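Local atomic coordinates of gamma-D-glutamyl-L-lysine dipeptidyl-peptidase (Bacillus cereus ATCC 10987, PDB entry 3H41), a protein that probably cleaves gamma-D-glutamyl-L-lysine bonds in cell-wall murein peptides as an NlpC/P60 cysteine peptidase, releasing the dipeptide L-Ala-gamma-D-Glu. Residues A16-P22 with Y96-M100. Sequence-based numbering, arbitrary orientation.
Sequences ATLWTAP and YPGWM
In Trp-99, CG lies anti to the carbonyl carbon (chi1 -66°), and this swings the indole alongside Pro-22. Met-100 has CG between its backbone N and carbonyl carbon, and a bend at chi3 turns its methyl group to Ala-16. Segment 96-100 lies in the bacterial SH3-like domain of the enzyme. Strand 96-101 edges the five-stranded sheet there, and strand 15-19, paired with 60-65, crosses it. The two strand segments meet at 104°, so pairing is limited to a single antiparallel bridge. Trp-19 and Trp-99 form it as a hydrogen-bonded pair. Trp-19 N donates to Trp-99 O at 2.6 Å, on a lone pair. Trp-99 N donates back to Trp-19 O at 2.8 Å. Leu-18 CA also approaches Trp-99 O, at 3.2 Å, as a CA-H...O contact. Leu-18 lays CD2 on the backbone of Gly-98, 3.9 Å from Gly-98 N. Leu-18 CD1 packs on the selenium of Met-100, a selenomethionine. Met-100 CE reaches Ala-16 CB at 3.6 Å. Tyr-96, at the start of the strand, contacts the bound alanine and hydrogen-bonds Asp-234, so the strand runs from the substrate site to the crossing. The Trp-19 ring packs edge-to-face with Trp-79. Pro-22 covers one face of the Trp-99 indole in a CH-pi contact, with Pro-22 CD 3.6 Å from the centroid of the five-membered ring and 10° off its normal.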
# COMPACT_ATOMS: atom_id res chain seq x y z
N ALA A 16 -3.57 -6.32 -5.99
CA ALA A 16 -5.01 -6.63 -6.07
C ALA A 16 -5.82 -5.52 -5.42
O ALA A 16 -5.53 -5.08 -4.32
CB ALA A 16 -5.34 -7.95 -5.41
N THR A 17 -6.91 -5.15 -6.08
CA THR A 17 -7.82 -4.13 -5.58
C THR A 17 -9.02 -4.85 -4.99
O THR A 17 -9.61 -5.72 -5.66
CB THR A 17 -8.21 -3.24 -6.75
OG1 THR A 17 -7.01 -2.63 -7.26
CG2 THR A 17 -9.19 -2.14 -6.30
N LEU A 18 -9.33 -4.52 -3.74
CA LEU A 18 -10.44 -5.11 -3.03
C LEU A 18 -11.66 -4.16 -3.04
O LEU A 18 -11.54 -2.96 -2.76
CB LEU A 18 -10.04 -5.43 -1.60
CG LEU A 18 -9.26 -6.76 -1.45
CD1 LEU A 18 -7.88 -6.67 -2.08
CD2 LEU A 18 -9.18 -7.09 0.05
N TRP A 19 -12.80 -4.74 -3.34
CA TRP A 19 -14.07 -4.00 -3.57
C TRP A 19 -15.00 -4.18 -2.37
O TRP A 19 -14.91 -5.19 -1.68
CB TRP A 19 -14.75 -4.49 -4.87
CG TRP A 19 -13.93 -4.13 -6.07
CD1 TRP A 19 -12.75 -4.70 -6.42
CD2 TRP A 19 -14.14 -3.05 -7.01
NE1 TRP A 19 -12.22 -4.09 -7.51
CE2 TRP A 19 -13.05 -3.08 -7.92
CE3 TRP A 19 -15.16 -2.11 -7.22
CZ2 TRP A 19 -12.93 -2.17 -8.99
CZ3 TRP A 19 -15.04 -1.22 -8.26
CH2 TRP A 19 -13.94 -1.26 -9.16
N THR A 20 -15.88 -3.21 -2.13
CA THR A 20 -16.84 -3.29 -1.05
C THR A 20 -17.94 -4.30 -1.38
O THR A 20 -18.64 -4.72 -0.50
CB THR A 20 -17.51 -1.93 -0.78
OG1 THR A 20 -18.11 -1.45 -2.00
CG2 THR A 20 -16.46 -0.94 -0.26
N ALA A 21 -18.10 -4.68 -2.64
CA ALA A 21 -19.06 -5.71 -3.01
C ALA A 21 -18.48 -6.41 -4.20
O ALA A 21 -17.71 -5.79 -4.92
CB ALA A 21 -20.43 -5.08 -3.39
N PRO A 22 -18.83 -7.68 -4.41
CA PRO A 22 -18.34 -8.34 -5.62
C PRO A 22 -19.11 -7.86 -6.87
O PRO A 22 -20.12 -7.15 -6.73
CB PRO A 22 -18.62 -9.82 -5.32
CG PRO A 22 -19.84 -9.77 -4.44
CD PRO A 22 -19.75 -8.54 -3.63
N TYR A 96 -7.90 -6.85 6.77
CA TYR A 96 -8.73 -5.86 6.11
C TYR A 96 -9.64 -6.54 5.13
O TYR A 96 -9.17 -7.27 4.25
CB TYR A 96 -7.88 -4.78 5.39
CG TYR A 96 -8.63 -3.47 5.31
CD1 TYR A 96 -9.65 -3.30 4.40
CD2 TYR A 96 -8.35 -2.42 6.18
CE1 TYR A 96 -10.35 -2.15 4.33
CE2 TYR A 96 -9.08 -1.24 6.12
CZ TYR A 96 -10.09 -1.12 5.18
OH TYR A 96 -10.87 0.00 5.06
N PRO A 97 -10.95 -6.33 5.27
CA PRO A 97 -11.89 -7.07 4.45
C PRO A 97 -12.18 -6.44 3.09
O PRO A 97 -12.16 -5.22 2.94
CB PRO A 97 -13.13 -7.08 5.30
CG PRO A 97 -13.11 -5.74 5.93
CD PRO A 97 -11.65 -5.54 6.30
N GLY A 98 -12.46 -7.29 2.12
CA GLY A 98 -12.99 -6.84 0.85
C GLY A 98 -13.06 -7.94 -0.18
O GLY A 98 -12.60 -9.02 0.05
N TRP A 99 -13.64 -7.62 -1.32
CA TRP A 99 -13.91 -8.58 -2.39
C TRP A 99 -12.95 -8.40 -3.55
O TRP A 99 -12.64 -7.26 -3.97
CB TRP A 99 -15.35 -8.43 -2.87
CG TRP A 99 -16.38 -8.78 -1.86
CD1 TRP A 99 -16.91 -7.98 -0.90
CD2 TRP A 99 -17.04 -10.06 -1.73
NE1 TRP A 99 -17.83 -8.70 -0.15
CE2 TRP A 99 -17.94 -9.96 -0.65
CE3 TRP A 99 -16.93 -11.27 -2.42
CZ2 TRP A 99 -18.74 -11.03 -0.25
CZ3 TRP A 99 -17.74 -12.34 -2.02
CH2 TRP A 99 -18.63 -12.21 -0.95
N MSE A 100 -12.47 -9.52 -4.07
CA MSE A 100 -11.51 -9.54 -5.17
C MSE A 100 -11.73 -10.77 -6.06
O MSE A 100 -12.32 -11.77 -5.62
CB MSE A 100 -10.09 -9.50 -4.61
CG MSE A 100 -9.71 -10.69 -3.71
SE MSE A 100 -7.81 -10.64 -3.24
CE MSE A 100 -7.16 -11.00 -4.97